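Local coordinates for non-toxic crystal protein (Bacillus thuringiensis, PDB 2D42), which is a non-toxic crystal protein that resembles beta-pore-forming toxins in structure and belongs to the epsilon toxin/MTX2 family, so a membrane-related role can only be inferred, at residues R43-I48 and E164-L169; R84-T89 and E127-L132; D91-G96 and A220-E225; K102-L107 and R117-G122; E110-S115 and I232-F237. All coordinates share one frame; numbering follows the deposited sequence.

Contact 1. Residues R43-I48 and E164-L169; sequences RIPDPI and EKMTVL
Arg-43 runs alongside Val-168, and Val-168 CG1 sits over one face of its guanidinium, 3.6 Å from Arg-43 NH2. The first torsion of Arg-43 (chi1 52°) wedges CG between the backbone N and the carbonyl carbon, and the extended chain then follows the valine. Beyond it, the guanidinium forms a salt bridge with Glu-170. Below these side chains the backbones exchange two bonds: Arg-43 N to Val-168 O at 3.1 Å, and Val-168 N to Arg-43 O at 2.8 Å. Pro-45 crosses Met-166 at about a right angle, and its CG presses tightly on Met-166 CE at 3.4 Å. Lys-165 reaches past Ile-44 CG2 to the loop. Lys-165 NZ gives bonds to Asp-46 O at 2.8 Å and to Ile-48 O at 2.9 Å, each met from above the carbonyl plane. Asp-46 OD2 adds a longer salt bridge to Lys-165 NZ at 3.5 Å. The carboxylate also accepts, through OD1, from Ile-48 N. One water links Asp-46 N to Met-166 O. The loop is thus held by an ammonium group and a water where the strand pairing has ended. This is an antiparallel hydrogen-bonded pair at the end of strand 36-43, followed by an Asx turn at Asp-46, on the long sheet of an aerolysin/ETX-type fold.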
# COMPACT_ATOMS: atom_id res chain seq x y z
N ARG A 43 3.85 -6.93 -0.27
CA ARG A 43 4.15 -7.40 -1.61
C ARG A 43 2.94 -8.05 -2.25
O ARG A 43 1.98 -8.44 -1.57
CB ARG A 43 5.34 -8.37 -1.58
CG ARG A 43 5.25 -9.51 -0.59
CD ARG A 43 6.64 -10.13 -0.39
NE ARG A 43 6.64 -11.18 0.64
CZ ARG A 43 6.05 -12.36 0.50
NH1 ARG A 43 5.41 -12.67 -0.62
NH2 ARG A 43 6.10 -13.24 1.50
N ILE A 44 2.98 -8.15 -3.58
CA ILE A 44 1.91 -8.73 -4.37
C ILE A 44 2.42 -10.01 -5.01
O ILE A 44 3.18 -9.98 -5.98
CB ILE A 44 1.47 -7.71 -5.45
CG1 ILE A 44 1.00 -6.43 -4.75
CG2 ILE A 44 0.39 -8.31 -6.36
CD1 ILE A 44 0.74 -5.29 -5.68
N PRO A 45 2.02 -11.16 -4.47
CA PRO A 45 2.48 -12.43 -5.03
C PRO A 45 2.17 -12.67 -6.51
O PRO A 45 2.90 -13.39 -7.18
CB PRO A 45 1.87 -13.48 -4.10
CG PRO A 45 0.65 -12.79 -3.56
CD PRO A 45 1.12 -11.39 -3.32
N ASP A 46 1.10 -12.08 -7.03
CA ASP A 46 0.75 -12.25 -8.45
C ASP A 46 0.72 -10.86 -9.09
O ASP A 46 -0.32 -10.23 -9.17
CB ASP A 46 -0.61 -12.93 -8.62
CG ASP A 46 -0.97 -13.17 -10.08
OD1 ASP A 46 -0.14 -12.86 -10.96
OD2 ASP A 46 -2.08 -13.67 -10.35
N PRO A 47 1.89 -10.38 -9.56
CA PRO A 47 2.02 -9.07 -10.19
C PRO A 47 1.57 -8.98 -11.65
O PRO A 47 1.71 -7.93 -12.27
CB PRO A 47 3.51 -8.77 -10.03
CG PRO A 47 4.10 -10.12 -10.23
CD PRO A 47 3.21 -11.01 -9.38
N ILE A 48 1.05 -10.07 -12.18
CA ILE A 48 0.59 -10.07 -13.57
C ILE A 48 -0.88 -9.66 -13.60
O ILE A 48 -1.75 -10.44 -13.22
CB ILE A 48 0.75 -11.48 -14.19
CG1 ILE A 48 2.19 -11.98 -14.01
CG2 ILE A 48 0.36 -11.45 -15.66
CD1 ILE A 48 3.26 -10.96 -14.40
N GLU A 164 -6.76 -5.36 -9.09
CA GLU A 164 -7.29 -5.73 -7.80
C GLU A 164 -6.43 -6.92 -7.43
O GLU A 164 -6.48 -7.97 -8.08
CB GLU A 164 -8.76 -6.14 -7.92
CG GLU A 164 -9.53 -5.94 -6.63
CD GLU A 164 -10.95 -6.44 -6.71
OE1 GLU A 164 -11.65 -6.09 -7.70
OE2 GLU A 164 -11.38 -7.16 -5.78
N LYS A 165 -5.62 -6.76 -6.39
CA LYS A 165 -4.72 -7.84 -5.98
C LYS A 165 -4.67 -8.10 -4.49
O LYS A 165 -4.92 -7.22 -3.66
CB LYS A 165 -3.30 -7.54 -6.45
CG LYS A 165 -3.10 -7.52 -7.94
CD LYS A 165 -3.20 -8.92 -8.52
CE LYS A 165 -2.95 -8.88 -10.01
NZ LYS A 165 -2.77 -10.25 -10.54
N MET A 166 -4.31 -9.34 -4.16
CA MET A 166 -4.16 -9.75 -2.78
C MET A 166 -2.74 -9.31 -2.40
O MET A 166 -1.85 -9.27 -3.25
CB MET A 166 -4.31 -11.28 -2.68
CG MET A 166 -3.94 -11.89 -1.34
SD MET A 166 -2.20 -12.41 -1.31
CE MET A 166 -2.31 -13.96 -2.25
N THR A 167 -2.54 -8.96 -1.15
CA THR A 167 -1.21 -8.55 -0.72
C THR A 167 -0.76 -9.40 0.45
O THR A 167 -1.58 -9.91 1.21
CB THR A 167 -1.17 -7.09 -0.27
OG1 THR A 167 -2.08 -6.92 0.83
CG2 THR A 167 -1.56 -6.14 -1.42
N VAL A 168 0.55 -9.57 0.58
CA VAL A 168 1.11 -10.31 1.69
C VAL A 168 1.72 -9.20 2.54
O VAL A 168 2.56 -8.45 2.06
CB VAL A 168 2.21 -11.30 1.23
CG1 VAL A 168 2.92 -11.91 2.45
CG2 VAL A 168 1.57 -12.43 0.41
N LEU A 169 1.25 -9.06 3.77
CA LEU A 169 1.76 -7.99 4.62
C LEU A 169 2.79 -8.55 5.58
O LEU A 169 2.59 -9.60 6.19
CB LEU A 169 0.60 -7.34 5.39
CG LEU A 169 -0.54 -6.86 4.48
CD1 LEU A 169 -1.68 -6.31 5.34
CD2 LEU A 169 -0.03 -5.80 3.50
O HOH W 1 -1.16 -11.06 -5.57

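Contact 2. Residues R84-T89 and E127-L132; sequences RTSSQT and ENKYTL
Ser-87 and Tyr-130 form an antiparallel hydrogen-bonded pair. Ser-87 N gives to Tyr-130 O at 2.9 Å, and Tyr-130 N returns a bond to Ser-87 O at 3.0 Å. Thr-85 and Leu-132 repeat the pattern, with Leu-132 N to Thr-85 O at 3.0 Å and a longer bond from Thr-85 N to Leu-132 O. Ser-86 and Thr-131, between them, are a non-hydrogen-bonded pair. Here Ser-86 CA makes a CA-H...O contact to Tyr-130 O. Past Ser-87 the pairing gives way to water. One water accepts from Thr-89 N and probably donates to Asn-128 O. Another donates to Thr-89 O at 2.8 Å and to Glu-127 OE1 at 2.7 Å.

On the face with Ser-86 and Thr-131, Lys-129 bends at its last torsion (chi4 -65°). This brings Lys-129 NZ to Ser-86 OG at 2.9 Å, a weak bond. Arg-84 lays CD against Thr-131 CB at 4.0 Å, while its NE is paired with Asp-133. On the face of Thr-85, Ser-87, Tyr-130 and Leu-132, Thr-85 OG1 and Ser-87 OG bond to the carbonyls of Ala-119 and Glu-121. Tyr-130 OH is met by Asn-126. Thr-89 OG1 bonds to Ala-123 O. The buried hydroxyls of Thr-85 and Ser-87 are thus satisfied by strand 114-122, which is fastened to the sheet by directional polar bonds as well as by packing.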
# COMPACT_ATOMS: atom_id res chain seq x y z
N ARG A 84 -6.26 6.66 -8.55
CA ARG A 84 -6.35 6.25 -7.15
C ARG A 84 -6.10 4.77 -6.91
O ARG A 84 -6.39 3.93 -7.76
CB ARG A 84 -7.73 6.60 -6.60
CG ARG A 84 -7.99 6.07 -5.20
CD ARG A 84 -9.25 6.68 -4.60
NE ARG A 84 -9.18 8.14 -4.59
CZ ARG A 84 -10.08 8.93 -4.02
NH1 ARG A 84 -11.13 8.40 -3.40
NH2 ARG A 84 -9.94 10.25 -4.07
N THR A 85 -5.54 4.48 -5.75
CA THR A 85 -5.28 3.10 -5.34
C THR A 85 -5.78 3.00 -3.91
O THR A 85 -5.63 3.94 -3.13
CB THR A 85 -3.79 2.75 -5.38
OG1 THR A 85 -3.10 3.48 -4.36
CG2 THR A 85 -3.20 3.09 -6.73
N SER A 86 -6.39 1.87 -3.58
CA SER A 86 -6.92 1.67 -2.25
C SER A 86 -6.44 0.33 -1.68
O SER A 86 -6.35 -0.65 -2.42
CB SER A 86 -8.44 1.71 -2.30
OG SER A 86 -8.99 1.55 -1.00
N SER A 87 -6.13 0.29 -0.39
CA SER A 87 -5.69 -0.95 0.25
C SER A 87 -6.52 -1.21 1.50
O SER A 87 -7.15 -0.30 2.03
CB SER A 87 -4.22 -0.86 0.64
OG SER A 87 -4.05 0.01 1.74
N GLN A 88 -6.53 -2.46 1.96
CA GLN A 88 -7.27 -2.81 3.16
C GLN A 88 -6.75 -4.09 3.76
O GLN A 88 -6.73 -5.14 3.11
CB GLN A 88 -8.76 -3.00 2.84
CG GLN A 88 -9.62 -3.27 4.07
CD GLN A 88 -11.05 -3.63 3.72
OE1 GLN A 88 -11.93 -3.59 4.57
NE2 GLN A 88 -11.28 -4.01 2.47
N THR A 89 -6.33 -4.02 5.02
CA THR A 89 -5.81 -5.19 5.70
C THR A 89 -6.91 -6.16 6.13
O THR A 89 -7.98 -5.75 6.59
CB THR A 89 -5.04 -4.81 6.97
OG1 THR A 89 -3.91 -4.00 6.61
CG2 THR A 89 -4.58 -6.07 7.73
N GLU A 127 -8.35 -2.65 9.96
CA GLU A 127 -8.98 -3.13 8.75
C GLU A 127 -9.70 -2.04 7.97
O GLU A 127 -10.60 -2.33 7.18
CB GLU A 127 -9.96 -4.26 9.09
CG GLU A 127 -9.29 -5.47 9.71
CD GLU A 127 -10.28 -6.57 10.07
OE1 GLU A 127 -11.05 -6.99 9.18
OE2 GLU A 127 -10.29 -7.01 11.24
N ASN A 128 -9.31 -0.79 8.18
CA ASN A 128 -9.94 0.32 7.48
C ASN A 128 -9.38 0.45 6.07
O ASN A 128 -8.29 -0.03 5.76
CB ASN A 128 -9.73 1.65 8.22
CG ASN A 128 -10.20 1.61 9.67
OD1 ASN A 128 -11.22 1.00 9.99
ND2 ASN A 128 -9.46 2.27 10.55
N LYS A 129 -10.13 1.14 5.22
CA LYS A 129 -9.72 1.36 3.84
C LYS A 129 -8.84 2.60 3.77
O LYS A 129 -9.15 3.63 4.36
CB LYS A 129 -10.98 1.55 2.98
CG LYS A 129 -10.74 1.70 1.50
CD LYS A 129 -12.08 1.65 0.75
CE LYS A 129 -11.91 1.84 -0.76
NZ LYS A 129 -11.41 3.19 -1.14
N TYR A 130 -7.71 2.48 3.07
CA TYR A 130 -6.78 3.58 2.91
C TYR A 130 -6.61 3.91 1.43
O TYR A 130 -6.22 3.05 0.64
CB TYR A 130 -5.42 3.21 3.49
CG TYR A 130 -5.35 3.29 5.00
CD1 TYR A 130 -4.65 4.32 5.62
CD2 TYR A 130 -5.98 2.34 5.79
CE1 TYR A 130 -4.57 4.40 7.01
CE2 TYR A 130 -5.91 2.41 7.18
CZ TYR A 130 -5.20 3.44 7.78
OH TYR A 130 -5.11 3.51 9.15
N THR A 131 -6.87 5.16 1.07
CA THR A 131 -6.74 5.59 -0.32
C THR A 131 -5.58 6.54 -0.54
O THR A 131 -5.21 7.32 0.34
CB THR A 131 -8.02 6.27 -0.80
OG1 THR A 131 -8.24 7.46 -0.03
CG2 THR A 131 -9.21 5.35 -0.64
N LEU A 132 -5.00 6.48 -1.74
CA LEU A 132 -3.89 7.35 -2.10
C LEU A 132 -4.05 7.83 -3.53
O LEU A 132 -4.11 7.03 -4.47
CB LEU A 132 -2.55 6.62 -1.96
CG LEU A 132 -1.32 7.41 -2.42
CD1 LEU A 132 -1.15 8.65 -1.56
CD2 LEU A 132 -0.08 6.54 -2.34
O HOH W 2 -6.36 -1.54 6.51
O HOH W 3 -10.65 -6.53 6.52

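Contact 3. Residues D91-G96 and A220-E225; sequences DGVTAG and AYFTGE
Asp-91 and Glu-225 form an antiparallel hydrogen-bonded pair, with Asp-91 N to Glu-225 O at 3.0 Å and Glu-225 N to Asp-91 O at 3.1 Å. Asp-91 O also takes a CA-H...O contact from Gly-224 CA at 3.2 Å; Gly-224 has no side chain, and the carbonyl comes in close there.

The apolar part centres on Phe-222. With CG anti to the backbone N (chi1 173°), its ring reaches toward strand 92-94. Val-93 meets it from the opposite direction. Val-93 CG1 lies over one face, offset toward the rim, 3.9 Å from the centroid of the Phe-222 ring, in a CH-pi contact. Asp-91 O lies at the ring edge, in plane, 3.7 Å from Phe-222 CZ. The backbone of Gly-92 passes close by, with its C 3.5 Å from Phe-222 CZ.

As for charge, Asp-91 OD2 and Glu-225 OE1 are 4.6 Å apart, and Glu-225 OE2 has a salt bridge to Arg-90, which probably eases the like-charge approach.

The chain turns a corner at Asp-91. Beyond it, strand 92-94 joins strand 2-4, which leads into helix 5-19, while Phe-211 of strand 211-214 and Cys-171 of strand 150-185 pack around Val-93 and Phe-222.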
# COMPACT_ATOMS: atom_id res chain seq x y z
N ASP A 91 -5.71 -9.58 7.60
CA ASP A 91 -5.03 -10.14 8.76
C ASP A 91 -3.81 -9.29 9.09
O ASP A 91 -2.82 -9.28 8.35
CB ASP A 91 -4.60 -11.59 8.50
CG ASP A 91 -5.78 -12.52 8.29
OD1 ASP A 91 -6.88 -12.22 8.81
OD2 ASP A 91 -5.62 -13.56 7.62
N GLY A 92 -3.90 -8.55 10.19
CA GLY A 92 -2.81 -7.70 10.59
C GLY A 92 -2.40 -7.82 12.05
O GLY A 92 -2.76 -8.77 12.74
N VAL A 93 -1.66 -6.82 12.52
CA VAL A 93 -1.18 -6.81 13.89
C VAL A 93 -1.01 -5.37 14.34
O VAL A 93 -0.84 -4.48 13.50
CB VAL A 93 0.17 -7.57 13.99
CG1 VAL A 93 1.22 -6.89 13.10
CG2 VAL A 93 0.63 -7.61 15.45
N THR A 94 -1.06 -5.14 15.64
CA THR A 94 -0.89 -3.79 16.19
C THR A 94 -0.39 -3.80 17.63
O THR A 94 -0.66 -4.74 18.39
CB THR A 94 -2.22 -2.99 16.17
OG1 THR A 94 -1.98 -1.65 16.62
CG2 THR A 94 -3.25 -3.64 17.06
N ALA A 95 0.35 -2.76 17.99
CA ALA A 95 0.88 -2.61 19.33
C ALA A 95 0.06 -1.53 20.03
O ALA A 95 0.46 -1.00 21.07
CB ALA A 95 2.35 -2.21 19.27
N GLY A 96 -1.08 -1.19 19.44
CA GLY A 96 -1.93 -0.17 20.03
C GLY A 96 -1.91 1.17 19.32
O GLY A 96 -2.67 2.07 19.67
N ALA A 220 10.32 -11.31 16.10
CA ALA A 220 9.30 -12.19 15.56
C ALA A 220 8.93 -11.61 14.21
O ALA A 220 8.80 -10.39 14.07
CB ALA A 220 8.09 -12.22 16.48
N TYR A 221 8.79 -12.46 13.21
CA TYR A 221 8.42 -11.99 11.88
C TYR A 221 6.94 -12.26 11.68
O TYR A 221 6.48 -13.39 11.80
CB TYR A 221 9.25 -12.70 10.80
CG TYR A 221 10.69 -12.24 10.72
CD1 TYR A 221 11.69 -12.85 11.48
CD2 TYR A 221 11.05 -11.18 9.88
CE1 TYR A 221 13.03 -12.41 11.40
CE2 TYR A 221 12.37 -10.74 9.80
CZ TYR A 221 13.36 -11.35 10.56
OH TYR A 221 14.67 -10.91 10.47
N PHE A 222 6.18 -11.21 11.39
CA PHE A 222 4.75 -11.36 11.17
C PHE A 222 4.41 -11.44 9.69
O PHE A 222 4.98 -10.73 8.87
CB PHE A 222 3.98 -10.17 11.78
CG PHE A 222 2.51 -10.17 11.46
CD1 PHE A 222 1.64 -11.03 12.11
CD2 PHE A 222 2.00 -9.33 10.46
CE1 PHE A 222 0.27 -11.07 11.77
CE2 PHE A 222 0.65 -9.36 10.12
CZ PHE A 222 -0.21 -10.23 10.77
N THR A 223 3.49 -12.33 9.35
CA THR A 223 3.05 -12.44 7.96
C THR A 223 1.53 -12.38 7.94
O THR A 223 0.85 -13.24 8.48
CB THR A 223 3.54 -13.73 7.29
OG1 THR A 223 4.97 -13.67 7.14
CG2 THR A 223 2.91 -13.88 5.89
N GLY A 224 1.02 -11.31 7.32
CA GLY A 224 -0.40 -11.11 7.23
C GLY A 224 -0.89 -11.02 5.80
O GLY A 224 -0.17 -11.37 4.85
N GLU A 225 -2.10 -10.52 5.64
CA GLU A 225 -2.70 -10.44 4.32
C GLU A 225 -3.66 -9.27 4.16
O GLU A 225 -4.31 -8.83 5.11
CB GLU A 225 -3.44 -11.74 4.05
CG GLU A 225 -4.12 -11.85 2.71
CD GLU A 225 -5.08 -13.02 2.67
OE1 GLU A 225 -4.70 -14.12 3.13
OE2 GLU A 225 -6.22 -12.84 2.19

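Contact 4. Residues K102-L107 and R117-G122; sequences KYFANL and RIAFEG
In the beta hairpin of strands 101-109 and 114-122, Tyr-103 and Phe-120 are paired on the buried face. Phe-120 CG sits between its backbone N and carbonyl carbon (chi1 63°), which folds the ring back across the neighbouring strand. Tyr-103 CB then lies over one face of the Phe-120 ring, offset toward the rim, 3.6 Å from the centroid, in a CH-pi contact. The two rings meet obliquely, with planes 38° apart. Under them Tyr-103 N gives a short bond to Phe-120 O at 2.7 Å, and Phe-120 N returns one to Tyr-103 O. Ala-105 and Ile-118 make the next hydrogen-bonded pair, with Ile-118 N to Ala-105 O at 2.8 Å. Ala-105 CB rests on Ile-118 CG1, and Leu-107 CD1 extends the oily row to Ile-118 CG2 at 3.8 Å.

The other face is different. Phe-104 CE1 packs on Ala-119 CB at 3.3 Å. Phe-104 CD1 meets the guanidinium edge of Arg-117 in plane, 3.6 Å from Arg-117 NE, with the ring tilted 55° from the guanidinium. Asn-106 runs beside Arg-117, and Asn-106 OD1 is 3.2 Å from Arg-117 CG. Lys-102 NZ and Glu-121 OE2 stay 4.2 Å apart, beyond a salt bridge.

The oily face packs on Ala-42, Ile-228 and Ile-232 of the long sheet, and the opposite face is largely exposed. Such an amphipathic hairpin lying against the sheet resembles the hairpin thought to insert into membranes in aerolysin-type toxins; a like role here is not established.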
# COMPACT_ATOMS: atom_id res chain seq x y z
N LYS A 102 3.95 3.29 3.36
CA LYS A 102 3.95 3.64 1.94
C LYS A 102 4.54 2.43 1.22
O LYS A 102 5.57 1.91 1.65
CB LYS A 102 4.83 4.86 1.69
CG LYS A 102 4.38 5.76 0.54
CD LYS A 102 4.20 5.00 -0.77
CE LYS A 102 3.90 5.97 -1.92
NZ LYS A 102 2.78 6.90 -1.60
N TYR A 103 3.89 1.96 0.16
CA TYR A 103 4.37 0.78 -0.56
C TYR A 103 4.40 0.96 -2.09
O TYR A 103 3.83 1.91 -2.62
CB TYR A 103 3.49 -0.42 -0.23
CG TYR A 103 3.23 -0.62 1.25
CD1 TYR A 103 4.20 -1.16 2.09
CD2 TYR A 103 2.00 -0.28 1.81
CE1 TYR A 103 3.96 -1.36 3.45
CE2 TYR A 103 1.74 -0.48 3.17
CZ TYR A 103 2.72 -1.02 3.98
OH TYR A 103 2.45 -1.25 5.30
N PHE A 104 5.06 0.03 -2.78
CA PHE A 104 5.18 0.06 -4.23
C PHE A 104 5.15 -1.35 -4.81
O PHE A 104 5.35 -2.33 -4.10
CB PHE A 104 6.50 0.73 -4.64
CG PHE A 104 6.53 2.21 -4.39
CD1 PHE A 104 6.07 3.11 -5.36
CD2 PHE A 104 6.99 2.72 -3.18
CE1 PHE A 104 6.08 4.48 -5.12
CE2 PHE A 104 7.00 4.09 -2.93
CZ PHE A 104 6.55 4.98 -3.90
N ALA A 105 4.88 -1.44 -6.11
CA ALA A 105 4.83 -2.72 -6.79
C ALA A 105 4.94 -2.51 -8.29
O ALA A 105 4.30 -1.62 -8.85
CB ALA A 105 3.53 -3.43 -6.46
N ASN A 106 5.80 -3.30 -8.93
CA ASN A 106 6.00 -3.21 -10.37
C ASN A 106 5.06 -4.21 -11.02
O ASN A 106 5.40 -5.38 -11.20
CB ASN A 106 7.45 -3.54 -10.73
CG ASN A 106 8.42 -2.47 -10.25
OD1 ASN A 106 8.28 -1.30 -10.62
ND2 ASN A 106 9.39 -2.86 -9.44
N LEU A 107 3.86 -3.76 -11.35
CA LEU A 107 2.89 -4.64 -11.97
C LEU A 107 3.07 -4.73 -13.48
O LEU A 107 3.58 -3.82 -14.11
CB LEU A 107 1.48 -4.15 -11.64
CG LEU A 107 1.11 -4.08 -10.15
CD1 LEU A 107 -0.31 -3.55 -10.00
CD2 LEU A 107 1.24 -5.45 -9.51
N ARG A 117 4.52 0.86 -12.41
CA ARG A 117 4.87 0.82 -10.99
C ARG A 117 3.79 1.57 -10.23
O ARG A 117 3.60 2.76 -10.45
CB ARG A 117 6.22 1.49 -10.74
CG ARG A 117 6.81 1.22 -9.34
CD ARG A 117 8.09 2.02 -9.08
NE ARG A 117 7.79 3.32 -8.49
CZ ARG A 117 8.16 4.50 -9.00
NH1 ARG A 117 8.87 4.56 -10.12
NH2 ARG A 117 7.81 5.61 -8.37
N ILE A 118 3.08 0.88 -9.34
CA ILE A 118 2.03 1.55 -8.57
C ILE A 118 2.57 1.89 -7.19
O ILE A 118 3.58 1.34 -6.74
CB ILE A 118 0.79 0.66 -8.37
CG1 ILE A 118 1.16 -0.54 -7.49
CG2 ILE A 118 0.22 0.22 -9.71
CD1 ILE A 118 -0.04 -1.23 -6.90
N ALA A 119 1.87 2.81 -6.52
CA ALA A 119 2.22 3.24 -5.18
C ALA A 119 0.92 3.21 -4.39
O ALA A 119 -0.15 3.54 -4.94
CB ALA A 119 2.80 4.65 -5.20
N PHE A 120 1.00 2.79 -3.14
CA PHE A 120 -0.17 2.74 -2.28
C PHE A 120 0.19 2.88 -0.81
O PHE A 120 1.36 2.74 -0.43
CB PHE A 120 -0.97 1.45 -2.54
CG PHE A 120 -0.24 0.17 -2.20
CD1 PHE A 120 -0.49 -0.49 -1.00
CD2 PHE A 120 0.63 -0.41 -3.11
CE1 PHE A 120 0.12 -1.71 -0.71
CE2 PHE A 120 1.24 -1.63 -2.84
CZ PHE A 120 0.98 -2.29 -1.64
N GLU A 121 -0.81 3.21 0.00
CA GLU A 121 -0.60 3.35 1.44
C GLU A 121 -1.56 2.40 2.14
O GLU A 121 -2.61 2.04 1.60
CB GLU A 121 -0.87 4.78 1.90
CG GLU A 121 0.10 5.81 1.37
CD GLU A 121 -0.18 7.20 1.92
OE1 GLU A 121 -1.32 7.47 2.34
OE2 GLU A 121 0.75 8.04 1.91
N GLY A 122 -1.19 2.00 3.35
CA GLY A 122 -2.03 1.09 4.10
C GLY A 122 -1.51 0.92 5.51
O GLY A 122 -0.38 1.29 5.83

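Contact 5. Residues E110-S115 and I232-F237; sequences EQVGLS and IGLQTF
Leu-114 drives one methyl against Gln-235, and this is the tight spot of the contact. Leu-114 CD2 lies 3.3 Å from Gln-235 NE2 and 3.6 Å from Gln-235 CB, so a single methyl touches the glutamine from root to amide. The two side chains cross at about a right angle. Leu-114 holds chi1 at -137°, away from the staggered positions, and that unusual turn carries CD2 to the glutamine. Gln-235 CG stands between its own backbone N and carbonyl carbon (chi1 72°), and the extended chain beyond it lies across the leucine. The amide is not idle, because NE2 bonds to Glu-159 on the adjacent strand 150-185.

Both strands are irregular here. Gly-113 and Leu-114 both face Phe-109, which makes a G1 beta bulge at the tip of the hairpin of strands 101-109 and 114-122. In strand 219-244, Leu-234 has a psi of -44°, and Leu-234 and Gln-235 both bond through their backbones to Glu-159, which fits a classic bulge. Both residues therefore direct their side chains toward the hairpin.

The rest is looser. Val-112 CG2 meets Leu-234 CD1 at 3.9 Å, an ordinary apolar touch, with Val-53 packing on both residues. Leu-114 CD2 is 4.4 Å from Leu-234 CB. The backbones do not pair. Leu-114 and Leu-234, the nearest residues, have their CA atoms 7.1 Å apart. A water bridges the two backbones, donating to Ser-115 O at 2.8 Å and to Leu-234 O at 2.7 Å, while the Ser-115 side chain turns away from strand 232-237.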
# COMPACT_ATOMS: atom_id res chain seq x y z
N GLU A 110 -0.58 -7.38 -18.61
CA GLU A 110 -0.58 -8.36 -19.68
C GLU A 110 -1.36 -8.02 -20.95
O GLU A 110 -0.91 -8.35 -22.04
CB GLU A 110 -1.07 -9.69 -19.12
CG GLU A 110 -0.95 -10.87 -20.05
CD GLU A 110 -1.19 -12.17 -19.30
OE1 GLU A 110 -0.19 -12.82 -18.90
OE2 GLU A 110 -2.36 -12.52 -19.08
N GLN A 111 -2.50 -7.36 -20.80
CA GLN A 111 -3.30 -7.01 -21.97
C GLN A 111 -2.67 -5.99 -22.90
O GLN A 111 -3.08 -5.87 -24.05
CB GLN A 111 -4.70 -6.53 -21.56
CG GLN A 111 -5.64 -7.68 -21.24
CD GLN A 111 -7.10 -7.31 -21.42
OE1 GLN A 111 -7.49 -6.76 -22.46
NE2 GLN A 111 -7.92 -7.60 -20.41
N VAL A 112 -1.69 -5.24 -22.41
CA VAL A 112 -1.03 -4.26 -23.27
C VAL A 112 0.48 -4.48 -23.30
O VAL A 112 1.21 -3.77 -23.98
CB VAL A 112 -1.34 -2.81 -22.83
CG1 VAL A 112 -2.83 -2.51 -23.08
CG2 VAL A 112 -1.00 -2.62 -21.34
N GLY A 113 0.94 -5.49 -22.56
CA GLY A 113 2.36 -5.80 -22.52
C GLY A 113 3.22 -4.68 -21.97
O GLY A 113 4.32 -4.45 -22.45
N LEU A 114 2.73 -4.00 -20.94
CA LEU A 114 3.48 -2.89 -20.36
C LEU A 114 3.50 -2.96 -18.84
O LEU A 114 2.50 -3.28 -18.21
CB LEU A 114 2.84 -1.57 -20.80
CG LEU A 114 3.74 -0.42 -21.23
CD1 LEU A 114 4.72 -0.88 -22.30
CD2 LEU A 114 2.88 0.70 -21.76
N SER A 115 4.66 -2.67 -18.25
CA SER A 115 4.74 -2.67 -16.79
C SER A 115 4.34 -1.28 -16.31
O SER A 115 4.46 -0.30 -17.03
CB SER A 115 6.17 -2.99 -16.32
OG SER A 115 6.45 -4.35 -16.55
N ILE A 232 -3.98 3.20 -12.88
CA ILE A 232 -2.75 3.93 -13.15
C ILE A 232 -2.57 4.17 -14.65
O ILE A 232 -2.94 3.32 -15.47
CB ILE A 232 -1.50 3.17 -12.65
CG1 ILE A 232 -1.31 1.90 -13.46
CG2 ILE A 232 -1.65 2.80 -11.19
CD1 ILE A 232 0.04 1.26 -13.25
N GLY A 233 -2.01 5.32 -14.99
CA GLY A 233 -1.75 5.65 -16.38
C GLY A 233 -0.53 4.84 -16.78
O GLY A 233 0.48 4.88 -16.09
N LEU A 234 -0.64 4.10 -17.89
CA LEU A 234 0.44 3.24 -18.36
C LEU A 234 1.30 3.86 -19.46
O LEU A 234 2.53 3.73 -19.45
CB LEU A 234 -0.14 1.90 -18.85
CG LEU A 234 -0.86 1.09 -17.76
CD1 LEU A 234 -1.50 -0.16 -18.35
CD2 LEU A 234 0.14 0.74 -16.66
N GLN A 235 0.65 4.49 -20.43
CA GLN A 235 1.34 5.14 -21.54
C GLN A 235 0.38 6.08 -22.24
O GLN A 235 -0.84 6.01 -22.02
CB GLN A 235 1.87 4.11 -22.54
CG GLN A 235 0.79 3.45 -23.38
CD GLN A 235 1.36 2.47 -24.39
OE1 GLN A 235 2.22 2.83 -25.19
NE2 GLN A 235 0.87 1.24 -24.36
N THR A 236 0.91 6.93 -23.11
CA THR A 236 0.07 7.87 -23.84
C THR A 236 0.27 7.74 -25.34
O THR A 236 1.29 7.23 -25.81
CB THR A 236 0.39 9.31 -23.45
OG1 THR A 236 1.78 9.57 -23.69
CG2 THR A 236 0.07 9.55 -21.99
N PHE A 237 -0.72 8.21 -26.09
CA PHE A 237 -0.66 8.17 -27.54
C PHE A 237 -1.18 9.49 -28.10
O PHE A 237 -2.12 10.08 -27.55
CB PHE A 237 -1.56 7.07 -28.13
CG PHE A 237 -1.29 5.69 -27.61
CD1 PHE A 237 -2.01 5.18 -26.53
CD2 PHE A 237 -0.34 4.87 -28.22
CE1 PHE A 237 -1.80 3.87 -26.08
CE2 PHE A 237 -0.12 3.56 -27.78
CZ PHE A 237 -0.85 3.06 -26.71
O HOH W 4 4.06 2.34 -17.72

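From the N terminus, contact 1 is entered first. It closes residues 43-169, tying the loop after strand 36-43 to strand 150-185. Contact 2 closes 84-132 within that span and pairs strands 71-94 and 129-146. Contact 4 lies inside contact 2 in turn, as a local hairpin, and is enclosed by contact 3 as well. Contact 3 (91-225) crosses contacts 1 and 2 and brings strand 219-244 to the far end of strand 71-94. Contact 5 (110-237) crosses the other four and sets the hairpin tip on strand 219-244, about 34 Å from contact 3 between centres. In space, contacts 1, 2 and 5 each touch contact 4, while contact 3 does not.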